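Putative endonuclease/exonuclease/phosphatase family protein (Bacteroides vulgatus ATCC 8482, PDB 3G6S) probably cleaves phosphodiester bonds in nucleic acids, as a nuclease of the endonuclease/exonuclease/phosphatase family with a DNase I-like fold. Local coordinates at residues 222-226 with 251-256; 79-83 with 117-123; 34-40 with 58-62; 1-6 with 128-134. All coordinates share one frame; numbering follows the deposited sequence.

Contact 1. Residues 222-226 with 251-256; sequences KIDFI and HNPQLA
Asp224 and His251 meet across the interface of the two sheets, carboxylate against ring edge. Asp224 OD1 lies in the imidazole plane, 2.9 Å from His251 CD2, while the carboxylate plane stands 75° from that of the ring. As modelled, a ring carbon faces this oxygen; the hydrogen bond of OD1 goes to Thr208 OG1. Ile223 closes the next part of the same rim, its CD1 3.6 Å from His251 NE2.

A second, polar group gathers around the ammonium of Lys222. Its chain runs extended and bends only at the last torsion, which turns NZ onto its own segment: Lys222 NZ donates to Asp224 O at 2.8 Å, in the carbonyl plane with a C=O...N angle of 152°. A weak bond from Lys222 NZ reaches Gln254 OE1 at 3.4 Å. A water accepts from Ile226 N at 2.8 Å, and more weakly from Lys222 NZ and Gln254 NE2.

The apolar part is Ile226, whose CD1 packs on Ala256 CB at 3.7 Å and whose CG1 lies over the flat of the Gln254 amide. Strands 224-226 and 254-256 run 9° from parallel with axes 8.0 Å apart, too far for a direct backbone ladder. Two acceptors, Asp224 O and Gln254 OE1, thus converge on one ammonium, which probably offsets their mutual repulsion at this buried join.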
loop_
_atom_site.group_PDB
_atom_site.type_symbol
_atom_site.label_atom_id
_atom_site.label_comp_id
_atom_site.label_asym_id
_atom_site.label_seq_id
_atom_site.Cartn_x
_atom_site.Cartn_y
_atom_site.Cartn_z
ATOM N N LYS A 222 12.147 6.756 5.183
ATOM C CA LYS A 222 11.250 6.182 4.190
ATOM C C LYS A 222 10.872 4.795 4.692
ATOM O O LYS A 222 11.724 3.919 4.780
ATOM C CB LYS A 222 11.961 6.076 2.836
ATOM C CG LYS A 222 11.166 5.337 1.778
ATOM C CD LYS A 222 11.763 5.565 0.402
ATOM C CE LYS A 222 10.779 5.189 -0.710
ATOM N NZ LYS A 222 10.454 3.734 -0.716
ATOM N N ILE A 223 9.605 4.601 5.039
ATOM C CA ILE A 223 9.154 3.310 5.536
ATOM C C ILE A 223 8.051 2.734 4.679
ATOM O O ILE A 223 7.510 1.672 4.988
ATOM C CB ILE A 223 8.646 3.401 6.979
ATOM C CG1 ILE A 223 7.464 4.363 7.060
ATOM C CG2 ILE A 223 9.780 3.872 7.883
ATOM C CD1 ILE A 223 6.928 4.555 8.459
ATOM N N ASP A 224 7.709 3.438 3.606
ATOM C CA ASP A 224 6.664 2.971 2.701
ATOM C C ASP A 224 7.307 2.590 1.381
ATOM O O ASP A 224 8.142 3.320 0.870
ATOM C CB ASP A 224 5.605 4.065 2.521
ATOM C CG ASP A 224 4.879 4.390 3.837
ATOM O OD1 ASP A 224 5.234 5.391 4.498
ATOM O OD2 ASP A 224 3.963 3.624 4.221
ATOM N N PHE A 225 6.931 1.446 0.825
ATOM C CA PHE A 225 7.546 1.012 -0.426
ATOM C C PHE A 225 6.597 0.438 -1.463
ATOM O O PHE A 225 5.477 0.016 -1.161
ATOM C CB PHE A 225 8.614 -0.059 -0.156
ATOM C CG PHE A 225 9.655 0.346 0.839
ATOM C CD1 PHE A 225 10.907 0.793 0.416
ATOM C CD2 PHE A 225 9.387 0.269 2.208
ATOM C CE1 PHE A 225 11.887 1.160 1.343
ATOM C CE2 PHE A 225 10.350 0.629 3.148
ATOM C CZ PHE A 225 11.606 1.076 2.720
ATOM N N ILE A 226 7.085 0.430 -2.698
ATOM C CA ILE A 226 6.375 -0.150 -3.817
ATOM C C ILE A 226 7.335 -1.179 -4.422
ATOM O O ILE A 226 8.410 -0.827 -4.923
ATOM C CB ILE A 226 6.013 0.895 -4.891
ATOM C CG1 ILE A 226 5.032 1.908 -4.310
ATOM C CG2 ILE A 226 5.390 0.199 -6.108
ATOM C CD1 ILE A 226 4.564 2.977 -5.303
ATOM N N HIS A 251 1.908 10.695 6.824
ATOM C CA HIS A 251 2.750 10.030 5.838
ATOM C C HIS A 251 2.679 10.738 4.486
ATOM O O HIS A 251 1.765 11.525 4.224
ATOM C CB HIS A 251 2.306 8.585 5.614
ATOM C CG HIS A 251 2.769 7.625 6.661
ATOM N ND1 HIS A 251 2.172 7.524 7.898
ATOM C CD2 HIS A 251 3.739 6.682 6.632
ATOM C CE1 HIS A 251 2.750 6.555 8.586
ATOM N NE2 HIS A 251 3.704 6.027 7.840
ATOM N N ASN A 252 3.661 10.451 3.636
ATOM C CA ASN A 252 3.699 10.992 2.288
ATOM C C ASN A 252 3.423 9.826 1.333
ATOM O O ASN A 252 4.004 8.759 1.460
ATOM C CB ASN A 252 5.068 11.593 1.962
ATOM C CG ASN A 252 5.190 13.055 2.386
ATOM O OD1 ASN A 252 4.183 13.737 2.628
ATOM N ND2 ASN A 252 6.424 13.548 2.456
ATOM N N PRO A 253 2.516 10.008 0.372
ATOM C CA PRO A 253 2.207 8.935 -0.580
ATOM C C PRO A 253 3.362 8.743 -1.559
ATOM O O PRO A 253 4.141 9.671 -1.803
ATOM C CB PRO A 253 0.959 9.454 -1.280
ATOM C CG PRO A 253 1.245 10.939 -1.338
ATOM C CD PRO A 253 1.760 11.230 0.053
ATOM N N GLN A 254 3.480 7.540 -2.114
ATOM C CA GLN A 254 4.529 7.264 -3.088
ATOM C C GLN A 254 3.890 6.851 -4.411
ATOM O O GLN A 254 3.296 5.774 -4.502
ATOM C CB GLN A 254 5.446 6.136 -2.613
ATOM C CG GLN A 254 6.761 6.092 -3.386
ATOM C CD GLN A 254 7.468 4.739 -3.343
ATOM O OE1 GLN A 254 7.507 4.063 -2.313
ATOM N NE2 GLN A 254 8.047 4.351 -4.471
ATOM N N LEU A 255 4.000 7.697 -5.432
ATOM C CA LEU A 255 3.419 7.358 -6.731
ATOM C C LEU A 255 4.430 6.639 -7.615
ATOM O O LEU A 255 5.637 6.783 -7.439
ATOM C CB LEU A 255 2.914 8.610 -7.457
ATOM C CG LEU A 255 2.059 9.599 -6.654
ATOM C CD1 LEU A 255 1.323 10.533 -7.618
ATOM C CD2 LEU A 255 1.056 8.854 -5.795
ATOM N N ALA A 256 3.939 5.850 -8.564
ATOM C CA ALA A 256 4.829 5.127 -9.460
ATOM C C ALA A 256 4.170 4.896 -10.806
ATOM O O ALA A 256 3.100 4.290 -10.886
ATOM C CB ALA A 256 5.228 3.791 -8.840
HETATM O O HOH W 1 9.545 1.574 -3.270
#

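Contact 2. Residues 79-83 with 117-123; sequences APLFY and IATWAKF
Tyr83 and Phe123 join the two facing sheets of the beta-sandwich, strand 81-83 lying over strand 117-123 at 30° with 8.9 Å between axes. The rings form a T-shaped pair: the edge of Phe123 points at the face of Tyr83, with centroids 5.0 Å apart and planes at 65°. Phe123 CE1 comes down near the rim of that face, 3.5 Å from Tyr83 CG. With CG between its backbone N and carbonyl carbon (chi1 60°), the Tyr83 ring is set across from Phe123, whose CE1 meets one face. Further along, Leu81 CD1 reaches Ala121 CB at 4.3 Å, and Ala79 CB rests 4.1 Å from Ile117 CG1. A water links the polar end, accepting from Ala79 N at 3.0 Å and lying 2.6 Å from Thr119 OG1, while Asn136 ND2 bonds Ala79 O. Alternate residues of both segments point toward each other and pack without a clear backbone bond between them, the layered core expected of the two-sheet DNase I-like sandwich.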
loop_
_atom_site.group_PDB
_atom_site.type_symbol
_atom_site.label_atom_id
_atom_site.label_comp_id
_atom_site.label_asym_id
_atom_site.label_seq_id
_atom_site.Cartn_x
_atom_site.Cartn_y
_atom_site.Cartn_z
ATOM N N ALA A 79 -6.671 -2.429 4.938
ATOM C CA ALA A 79 -5.458 -2.249 4.129
ATOM C C ALA A 79 -6.021 -2.484 2.728
ATOM O O ALA A 79 -5.599 -3.384 2.014
ATOM C CB ALA A 79 -4.422 -3.300 4.490
ATOM N N PRO A 80 -6.980 -1.641 2.319
ATOM C CA PRO A 80 -7.678 -1.694 1.034
ATOM C C PRO A 80 -6.950 -1.254 -0.221
ATOM O O PRO A 80 -5.917 -0.587 -0.172
ATOM C CB PRO A 80 -8.899 -0.824 1.291
ATOM C CG PRO A 80 -8.292 0.318 2.076
ATOM C CD PRO A 80 -7.293 -0.375 3.017
ATOM N N LEU A 81 -7.528 -1.659 -1.348
ATOM C CA LEU A 81 -7.045 -1.339 -2.677
ATOM C C LEU A 81 -8.170 -0.634 -3.430
ATOM O O LEU A 81 -9.275 -1.162 -3.539
ATOM C CB LEU A 81 -6.665 -2.620 -3.429
ATOM C CG LEU A 81 -5.273 -3.182 -3.134
ATOM C CD1 LEU A 81 -5.187 -4.607 -3.634
ATOM C CD2 LEU A 81 -4.209 -2.298 -3.780
ATOM N N PHE A 82 -7.900 0.567 -3.923
ATOM C CA PHE A 82 -8.896 1.296 -4.698
ATOM C C PHE A 82 -8.438 1.336 -6.145
ATOM O O PHE A 82 -7.257 1.542 -6.422
ATOM C CB PHE A 82 -9.092 2.713 -4.151
ATOM C CG PHE A 82 -9.933 2.764 -2.909
ATOM C CD1 PHE A 82 -9.422 2.330 -1.692
ATOM C CD2 PHE A 82 -11.255 3.201 -2.964
ATOM C CE1 PHE A 82 -10.216 2.328 -0.538
ATOM C CE2 PHE A 82 -12.064 3.203 -1.813
ATOM C CZ PHE A 82 -11.539 2.764 -0.600
ATOM N N TYR A 83 -9.370 1.124 -7.062
ATOM C CA TYR A 83 -9.042 1.113 -8.477
ATOM C C TYR A 83 -10.146 1.739 -9.327
ATOM O O TYR A 83 -11.296 1.873 -8.882
ATOM C CB TYR A 83 -8.828 -0.322 -8.933
ATOM C CG TYR A 83 -10.042 -1.195 -8.737
ATOM C CD1 TYR A 83 -10.333 -1.762 -7.489
ATOM C CD2 TYR A 83 -10.917 -1.445 -9.801
ATOM C CE1 TYR A 83 -11.471 -2.559 -7.318
ATOM C CE2 TYR A 83 -12.049 -2.235 -9.630
ATOM C CZ TYR A 83 -12.319 -2.790 -8.394
ATOM O OH TYR A 83 -13.438 -3.589 -8.247
ATOM N N ILE A 117 -2.495 -7.616 8.317
ATOM C CA ILE A 117 -3.080 -8.270 7.151
ATOM C C ILE A 117 -2.523 -7.772 5.823
ATOM O O ILE A 117 -1.812 -6.763 5.746
ATOM C CB ILE A 117 -4.604 -8.055 7.071
ATOM C CG1 ILE A 117 -4.908 -6.556 7.007
ATOM C CG2 ILE A 117 -5.297 -8.733 8.237
ATOM C CD1 ILE A 117 -6.373 -6.227 6.844
ATOM N N ALA A 118 -2.876 -8.501 4.773
ATOM C CA ALA A 118 -2.492 -8.160 3.412
ATOM C C ALA A 118 -3.744 -8.398 2.571
ATOM O O ALA A 118 -4.395 -9.426 2.711
ATOM C CB ALA A 118 -1.356 -9.057 2.937
ATOM N N THR A 119 -4.109 -7.434 1.740
ATOM C CA THR A 119 -5.270 -7.593 0.872
ATOM C C THR A 119 -4.721 -7.646 -0.554
ATOM O O THR A 119 -3.857 -6.850 -0.913
ATOM C CB THR A 119 -6.275 -6.421 1.026
ATOM O OG1 THR A 119 -6.953 -6.541 2.282
ATOM C CG2 THR A 119 -7.309 -6.434 -0.097
ATOM N N TRP A 120 -5.198 -8.605 -1.345
ATOM C CA TRP A 120 -4.738 -8.767 -2.722
ATOM C C TRP A 120 -5.880 -8.855 -3.707
ATOM O O TRP A 120 -7.027 -9.076 -3.329
ATOM C CB TRP A 120 -3.883 -10.031 -2.870
ATOM C CG TRP A 120 -4.619 -11.307 -2.588
ATOM C CD1 TRP A 120 -4.699 -11.951 -1.395
ATOM C CD2 TRP A 120 -5.414 -12.072 -3.516
ATOM N NE1 TRP A 120 -5.493 -13.072 -1.515
ATOM C CE2 TRP A 120 -5.941 -13.171 -2.805
ATOM C CE3 TRP A 120 -5.724 -11.934 -4.877
ATOM C CZ2 TRP A 120 -6.771 -14.128 -3.402
ATOM C CZ3 TRP A 120 -6.555 -12.892 -5.478
ATOM C CH2 TRP A 120 -7.064 -13.977 -4.732
ATOM N N ALA A 121 -5.546 -8.709 -4.983
ATOM C CA ALA A 121 -6.543 -8.776 -6.033
ATOM C C ALA A 121 -5.899 -9.067 -7.373
ATOM O O ALA A 121 -4.887 -8.468 -7.737
ATOM C CB ALA A 121 -7.312 -7.477 -6.102
ATOM N N LYS A 122 -6.491 -10.007 -8.100
ATOM C CA LYS A 122 -6.015 -10.377 -9.419
ATOM C C LYS A 122 -6.820 -9.491 -10.387
ATOM O O LYS A 122 -8.029 -9.666 -10.552
ATOM C CB LYS A 122 -6.294 -11.860 -9.630
ATOM C CG LYS A 122 -5.878 -12.447 -10.960
ATOM C CD LYS A 122 -6.171 -13.942 -10.978
ATOM C CE LYS A 122 -5.945 -14.535 -12.349
ATOM N NZ LYS A 122 -6.431 -15.938 -12.428
ATOM N N PHE A 123 -6.143 -8.527 -11.001
ATOM C CA PHE A 123 -6.766 -7.573 -11.921
ATOM C C PHE A 123 -6.657 -7.943 -13.381
ATOM O O PHE A 123 -5.911 -8.833 -13.759
ATOM C CB PHE A 123 -6.132 -6.191 -11.763
ATOM C CG PHE A 123 -6.588 -5.445 -10.554
ATOM C CD1 PHE A 123 -7.897 -4.987 -10.459
ATOM C CD2 PHE A 123 -5.699 -5.148 -9.528
ATOM C CE1 PHE A 123 -8.312 -4.232 -9.358
ATOM C CE2 PHE A 123 -6.107 -4.393 -8.422
ATOM C CZ PHE A 123 -7.421 -3.935 -8.342
HETATM O O HOH W 2 -8.134 -4.795 3.841
#

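Contact 3. Residues 34-40 with 58-62; sequences IKDHELD and GLPEY
Lys35 meets Leu59 and Gly58 where helix 27-36 ends in a Schellman motif and the segment 58-62 makes a type I beta turn, from Leu59 to Tyr62. Lys35 CB starts beside the helix without a partner in that turn. Lys35 CG then comes within 4.1 Å of Leu59 CD2, and a bend at chi2 lays Lys35 CD 3.4 Å from the same methyl. Lys35 CE passes Gly58 O at 3.5 Å, and Lys35 NZ ends in a weak hydrogen bond to that oxygen, 3.3 Å away. The Schellman turn rests on Leu39 N bonding Ile34 O, with a weaker bond from Glu38 N to Lys35 O; Glu38 takes positive phi (48°). In the same contact, Ile34 CD1 packs on Leu59 CD1 at 3.6 Å. Replacing Tyr62 by phenylalanine would probably leave Leu39 O without its hydroxyl donor. That bond, Tyr62 OH to Leu39 O, is modelled at 2.4 Å, so its exact length is doubtful; beside it, Ile34 CG2 sits 3.8 Å from Tyr62 CZ.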
loop_
_atom_site.group_PDB
_atom_site.type_symbol
_atom_site.label_atom_id
_atom_site.label_comp_id
_atom_site.label_asym_id
_atom_site.label_seq_id
_atom_site.Cartn_x
_atom_site.Cartn_y
_atom_site.Cartn_z
ATOM N N ILE A 34 -5.979 12.076 -4.997
ATOM C CA ILE A 34 -6.168 10.870 -5.794
ATOM C C ILE A 34 -6.732 11.173 -7.181
ATOM O O ILE A 34 -6.154 10.758 -8.188
ATOM C CB ILE A 34 -7.096 9.877 -5.062
ATOM C CG1 ILE A 34 -6.452 9.468 -3.730
ATOM C CG2 ILE A 34 -7.360 8.650 -5.932
ATOM C CD1 ILE A 34 -7.322 8.565 -2.866
ATOM N N LYS A 35 -7.852 11.890 -7.248
ATOM C CA LYS A 35 -8.434 12.223 -8.550
ATOM C C LYS A 35 -7.522 13.146 -9.362
ATOM O O LYS A 35 -7.392 12.973 -10.567
ATOM C CB LYS A 35 -9.817 12.879 -8.388
ATOM C CG LYS A 35 -10.918 11.936 -7.912
ATOM C CD LYS A 35 -11.384 12.266 -6.491
ATOM C CE LYS A 35 -12.411 13.391 -6.469
ATOM N NZ LYS A 35 -13.644 13.027 -7.231
ATOM N N ASP A 36 -6.896 14.120 -8.703
ATOM C CA ASP A 36 -5.999 15.064 -9.377
ATOM C C ASP A 36 -4.829 14.351 -10.064
ATOM O O ASP A 36 -4.546 14.595 -11.244
ATOM C CB ASP A 36 -5.412 16.076 -8.388
ATOM C CG ASP A 36 -6.377 17.203 -8.039
ATOM O OD1 ASP A 36 -7.576 17.148 -8.434
ATOM O OD2 ASP A 36 -5.928 18.151 -7.353
ATOM N N HIS A 37 -4.131 13.492 -9.321
ATOM C CA HIS A 37 -2.996 12.776 -9.879
ATOM C C HIS A 37 -3.425 11.575 -10.697
ATOM O O HIS A 37 -2.588 10.822 -11.190
ATOM C CB HIS A 37 -2.045 12.349 -8.766
ATOM C CG HIS A 37 -1.265 13.484 -8.180
ATOM N ND1 HIS A 37 -1.836 14.432 -7.361
ATOM C CD2 HIS A 37 0.030 13.848 -8.336
ATOM C CE1 HIS A 37 -0.926 15.335 -7.036
ATOM N NE2 HIS A 37 0.213 15.004 -7.615
ATOM N N GLU A 38 -4.738 11.418 -10.849
ATOM C CA GLU A 38 -5.320 10.322 -11.619
ATOM C C GLU A 38 -4.752 8.958 -11.288
ATOM O O GLU A 38 -4.311 8.222 -12.168
ATOM C CB GLU A 38 -5.151 10.585 -13.106
ATOM C CG GLU A 38 -5.955 11.757 -13.586
ATOM C CD GLU A 38 -5.864 11.931 -15.073
ATOM O OE1 GLU A 38 -4.744 12.198 -15.571
ATOM O OE2 GLU A 38 -6.912 11.790 -15.741
ATOM N N LEU A 39 -4.768 8.627 -10.008
ATOM C CA LEU A 39 -4.275 7.343 -9.554
ATOM C C LEU A 39 -5.153 6.218 -10.124
ATOM O O LEU A 39 -6.371 6.297 -10.071
ATOM C CB LEU A 39 -4.279 7.327 -8.023
ATOM C CG LEU A 39 -2.976 7.783 -7.358
ATOM C CD1 LEU A 39 -2.344 8.939 -8.122
ATOM C CD2 LEU A 39 -3.257 8.166 -5.917
ATOM N N ASP A 40 -4.524 5.190 -10.687
ATOM C CA ASP A 40 -5.248 4.063 -11.257
ATOM C C ASP A 40 -5.525 3.019 -10.192
ATOM O O ASP A 40 -6.622 2.464 -10.118
ATOM C CB ASP A 40 -4.444 3.399 -12.380
ATOM C CG ASP A 40 -4.432 4.207 -13.662
ATOM O OD1 ASP A 40 -5.520 4.612 -14.125
ATOM O OD2 ASP A 40 -3.329 4.411 -14.221
ATOM N N GLY A 58 -16.082 9.782 -1.748
ATOM C CA GLY A 58 -15.292 10.810 -2.398
ATOM C C GLY A 58 -14.659 10.372 -3.702
ATOM O O GLY A 58 -14.263 11.208 -4.511
ATOM N N LEU A 59 -14.555 9.065 -3.916
ATOM C CA LEU A 59 -13.962 8.547 -5.153
ATOM C C LEU A 59 -15.010 7.693 -5.871
ATOM O O LEU A 59 -14.858 6.470 -5.994
ATOM C CB LEU A 59 -12.721 7.697 -4.828
ATOM C CG LEU A 59 -11.623 8.311 -3.940
ATOM C CD1 LEU A 59 -10.609 7.240 -3.584
ATOM C CD2 LEU A 59 -10.955 9.473 -4.644
ATOM N N PRO A 60 -16.084 8.330 -6.359
ATOM C CA PRO A 60 -17.145 7.601 -7.055
ATOM C C PRO A 60 -16.685 6.782 -8.265
ATOM O O PRO A 60 -17.299 5.763 -8.595
ATOM C CB PRO A 60 -18.123 8.707 -7.430
ATOM C CG PRO A 60 -17.242 9.885 -7.623
ATOM C CD PRO A 60 -16.312 9.785 -6.437
ATOM N N GLU A 61 -15.614 7.223 -8.922
ATOM C CA GLU A 61 -15.102 6.518 -10.096
ATOM C C GLU A 61 -14.220 5.330 -9.757
ATOM O O GLU A 61 -13.677 4.667 -10.648
ATOM C CB GLU A 61 -14.322 7.471 -10.983
ATOM C CG GLU A 61 -15.129 8.023 -12.129
ATOM C CD GLU A 61 -14.313 8.964 -12.984
ATOM O OE1 GLU A 61 -13.953 10.059 -12.491
ATOM O OE2 GLU A 61 -14.019 8.605 -14.145
ATOM N N TYR A 62 -14.098 5.055 -8.466
ATOM C CA TYR A 62 -13.278 3.959 -7.988
ATOM C C TYR A 62 -14.090 2.923 -7.235
ATOM O O TYR A 62 -15.314 3.002 -7.149
ATOM C CB TYR A 62 -12.196 4.490 -7.049
ATOM C CG TYR A 62 -11.147 5.350 -7.701
ATOM C CD1 TYR A 62 -11.457 6.623 -8.175
ATOM C CD2 TYR A 62 -9.829 4.893 -7.823
ATOM C CE1 TYR A 62 -10.487 7.427 -8.758
ATOM C CE2 TYR A 62 -8.840 5.685 -8.398
ATOM C CZ TYR A 62 -9.175 6.955 -8.865
ATOM O OH TYR A 62 -8.202 7.754 -9.422
#

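Contact 4. Residues 1-6 with 128-134; sequences KTDVRW and TGKIFMA
Trp6 sets the far rim of its six-membered ring against the rim of Phe132, with CH2 3.6 Å from Phe132 CE2. Neither ring lies over the other's face: the centroids are 5.8 Å apart and the planes at 65°. Trp6 CH2 approaches close to the plane of the Phe132 ring. Ala134 CB also borders the indole, but the modelled approach is too short to be trusted.

At the other end the contact turns polar. Thr2 OG1 and Thr128 OG1 are hydrogen-bonded at 3.2 Å, with either able to donate. Thr128 OG1 also accepts from Lys130 N at 3.2 Å and 156°, an ST turn that leads into strand 131-134. Thr2 OG1 touches Lys130 CB at 3.3 Å. A valine at Thr128 would probably cost Lys130 N its acceptor in the turn and leave Thr2 without this hydroxyl mate.

Strands 2-6 and 131-134 cross at -19° with axes 10.7 Å apart, too far for backbone pairing, so mainly side chains span the gap. The chemistry divides accordingly: two aromatic rims meet at the buried end, while near the N-terminus a single threonine oxygen both shapes its own turn and ties it to the opposite sheet.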
loop_
_atom_site.group_PDB
_atom_site.type_symbol
_atom_site.label_atom_id
_atom_site.label_comp_id
_atom_site.label_asym_id
_atom_site.label_seq_id
_atom_site.Cartn_x
_atom_site.Cartn_y
_atom_site.Cartn_z
ATOM N N LYS A 1 2.583 -2.257 -23.192
ATOM C CA LYS A 1 1.276 -1.838 -23.775
ATOM C C LYS A 1 0.243 -1.545 -22.670
ATOM O O LYS A 1 -0.824 -0.991 -22.942
ATOM C CB LYS A 1 0.755 -2.933 -24.721
ATOM C CG LYS A 1 -0.410 -2.500 -25.609
ATOM C CD LYS A 1 -0.600 -3.452 -26.792
ATOM C CE LYS A 1 -1.315 -4.745 -26.401
ATOM N NZ LYS A 1 -2.772 -4.517 -26.159
ATOM N N THR A 2 0.578 -1.901 -21.427
ATOM C CA THR A 2 -0.310 -1.689 -20.276
ATOM C C THR A 2 0.278 -0.675 -19.278
ATOM O O THR A 2 1.202 -0.998 -18.536
ATOM C CB THR A 2 -0.568 -3.035 -19.528
ATOM O OG1 THR A 2 -1.049 -4.016 -20.457
ATOM C CG2 THR A 2 -1.597 -2.859 -18.417
ATOM N N ASP A 3 -0.260 0.543 -19.259
ATOM C CA ASP A 3 0.226 1.584 -18.351
ATOM C C ASP A 3 -0.662 1.744 -17.122
ATOM O O ASP A 3 -1.888 1.747 -17.229
ATOM C CB ASP A 3 0.303 2.923 -19.078
ATOM C CG ASP A 3 1.362 2.937 -20.146
ATOM O OD1 ASP A 3 1.101 3.513 -21.231
ATOM O OD2 ASP A 3 2.458 2.379 -19.896
ATOM N N VAL A 4 -0.043 1.899 -15.958
ATOM C CA VAL A 4 -0.806 2.053 -14.729
ATOM C C VAL A 4 -0.080 2.894 -13.690
ATOM O O VAL A 4 1.062 2.612 -13.336
ATOM C CB VAL A 4 -1.148 0.664 -14.122
ATOM C CG1 VAL A 4 0.117 -0.112 -13.851
ATOM C CG2 VAL A 4 -1.945 0.833 -12.853
ATOM N N ARG A 5 -0.739 3.944 -13.218
ATOM C CA ARG A 5 -0.150 4.787 -12.196
ATOM C C ARG A 5 -0.553 4.208 -10.840
ATOM O O ARG A 5 -1.706 4.291 -10.428
ATOM C CB ARG A 5 -0.647 6.216 -12.338
ATOM C CG ARG A 5 -0.090 7.134 -11.285
ATOM C CD ARG A 5 -0.299 8.575 -11.682
ATOM N NE ARG A 5 0.424 8.873 -12.906
ATOM C CZ ARG A 5 0.277 9.990 -13.606
ATOM N NH1 ARG A 5 -0.578 10.920 -13.199
ATOM N NH2 ARG A 5 0.988 10.179 -14.712
ATOM N N TRP A 6 0.417 3.614 -10.165
ATOM C CA TRP A 6 0.213 2.968 -8.883
ATOM C C TRP A 6 0.573 3.892 -7.723
ATOM O O TRP A 6 1.340 4.842 -7.893
ATOM C CB TRP A 6 1.097 1.726 -8.840
ATOM C CG TRP A 6 0.478 0.528 -8.189
ATOM C CD1 TRP A 6 0.297 0.309 -6.849
ATOM C CD2 TRP A 6 0.021 -0.649 -8.853
ATOM N NE1 TRP A 6 -0.248 -0.936 -6.642
ATOM C CE2 TRP A 6 -0.444 -1.541 -7.859
ATOM C CE3 TRP A 6 -0.067 -1.031 -10.198
ATOM C CZ2 TRP A 6 -0.960 -2.804 -8.166
ATOM C CZ3 TRP A 6 -0.578 -2.283 -10.504
ATOM C CH2 TRP A 6 -1.031 -3.150 -9.490
ATOM N N THR A 128 -6.690 -3.956 -22.585
ATOM C CA THR A 128 -5.577 -4.698 -23.164
ATOM C C THR A 128 -5.684 -6.186 -22.829
ATOM O O THR A 128 -5.030 -7.013 -23.454
ATOM C CB THR A 128 -4.217 -4.177 -22.647
ATOM O OG1 THR A 128 -4.075 -4.501 -21.260
ATOM C CG2 THR A 128 -4.123 -2.670 -22.824
ATOM N N GLY A 129 -6.512 -6.521 -21.842
ATOM C CA GLY A 129 -6.673 -7.911 -21.444
ATOM C C GLY A 129 -5.536 -8.404 -20.563
ATOM O O GLY A 129 -5.467 -9.582 -20.226
ATOM N N LYS A 130 -4.647 -7.494 -20.180
ATOM C CA LYS A 130 -3.507 -7.854 -19.347
ATOM C C LYS A 130 -3.892 -8.212 -17.919
ATOM O O LYS A 130 -4.656 -7.492 -17.267
ATOM C CB LYS A 130 -2.482 -6.721 -19.315
ATOM C CG LYS A 130 -1.210 -7.082 -18.573
ATOM C CD LYS A 130 -0.444 -8.200 -19.262
ATOM C CE LYS A 130 0.897 -8.431 -18.567
ATOM N NZ LYS A 130 1.716 -9.532 -19.171
ATOM N N ILE A 131 -3.351 -9.334 -17.450
ATOM C CA ILE A 131 -3.593 -9.829 -16.100
ATOM C C ILE A 131 -2.400 -9.513 -15.207
ATOM O O ILE A 131 -1.248 -9.659 -15.610
ATOM C CB ILE A 131 -3.834 -11.362 -16.093
ATOM C CG1 ILE A 131 -5.252 -11.673 -16.558
ATOM C CG2 ILE A 131 -3.637 -11.923 -14.706
ATOM C CD1 ILE A 131 -5.438 -11.498 -18.025
ATOM N N PHE A 132 -2.687 -9.053 -13.998
ATOM C CA PHE A 132 -1.643 -8.737 -13.043
ATOM C C PHE A 132 -2.189 -8.804 -11.642
ATOM O O PHE A 132 -3.390 -8.936 -11.443
ATOM C CB PHE A 132 -1.048 -7.353 -13.292
ATOM C CG PHE A 132 -2.048 -6.239 -13.281
ATOM C CD1 PHE A 132 -2.806 -5.954 -14.418
ATOM C CD2 PHE A 132 -2.182 -5.418 -12.161
ATOM C CE1 PHE A 132 -3.669 -4.855 -14.448
ATOM C CE2 PHE A 132 -3.043 -4.319 -12.181
ATOM C CZ PHE A 132 -3.791 -4.032 -13.328
HETATM N N MSE A 133 -1.310 -8.715 -10.660
HETATM C CA MSE A 133 -1.783 -8.788 -9.305
HETATM C C MSE A 133 -1.309 -7.633 -8.457
HETATM O O MSE A 133 -0.215 -7.098 -8.646
HETATM C CB MSE A 133 -1.343 -10.100 -8.678
HETATM C CG MSE A 133 -1.799 -10.272 -7.253
HETATM SE SE MSE A 133 -1.051 -11.861 -6.511
HETATM C CE MSE A 133 -2.480 -12.289 -5.298
ATOM N N ALA A 134 -2.157 -7.249 -7.519
ATOM C CA ALA A 134 -1.843 -6.173 -6.608
ATOM C C ALA A 134 -1.979 -6.714 -5.197
ATOM O O ALA A 134 -2.953 -7.396 -4.868
ATOM C CB ALA A 134 -2.799 -5.012 -6.814
#

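In the fold
Contacts 1, 2 and 4 each bridge the two sheets of the sandwich, while contact 3 joins a helix end to a turn on its outside. Contacts 3 and 4 each touch all the others: Trp6 N lies 2.9 Å from Ala256 O of contact 1, Phe123 N of contact 2 lies 2.8 Å from Phe132 O, and Arg5 N lies 2.8 Å from Asp40 OD2 of contact 3. Contacts 1 and 2 do not touch, their nearest atoms being about 10 Å apart. The Asp224-His251 pair of contact 1 is consistent with the aspartate-histidine pair of DNase I-like active sites; the centres of contacts 2, 3 and 4 lie about 16, 17 and 20 Å from its centre.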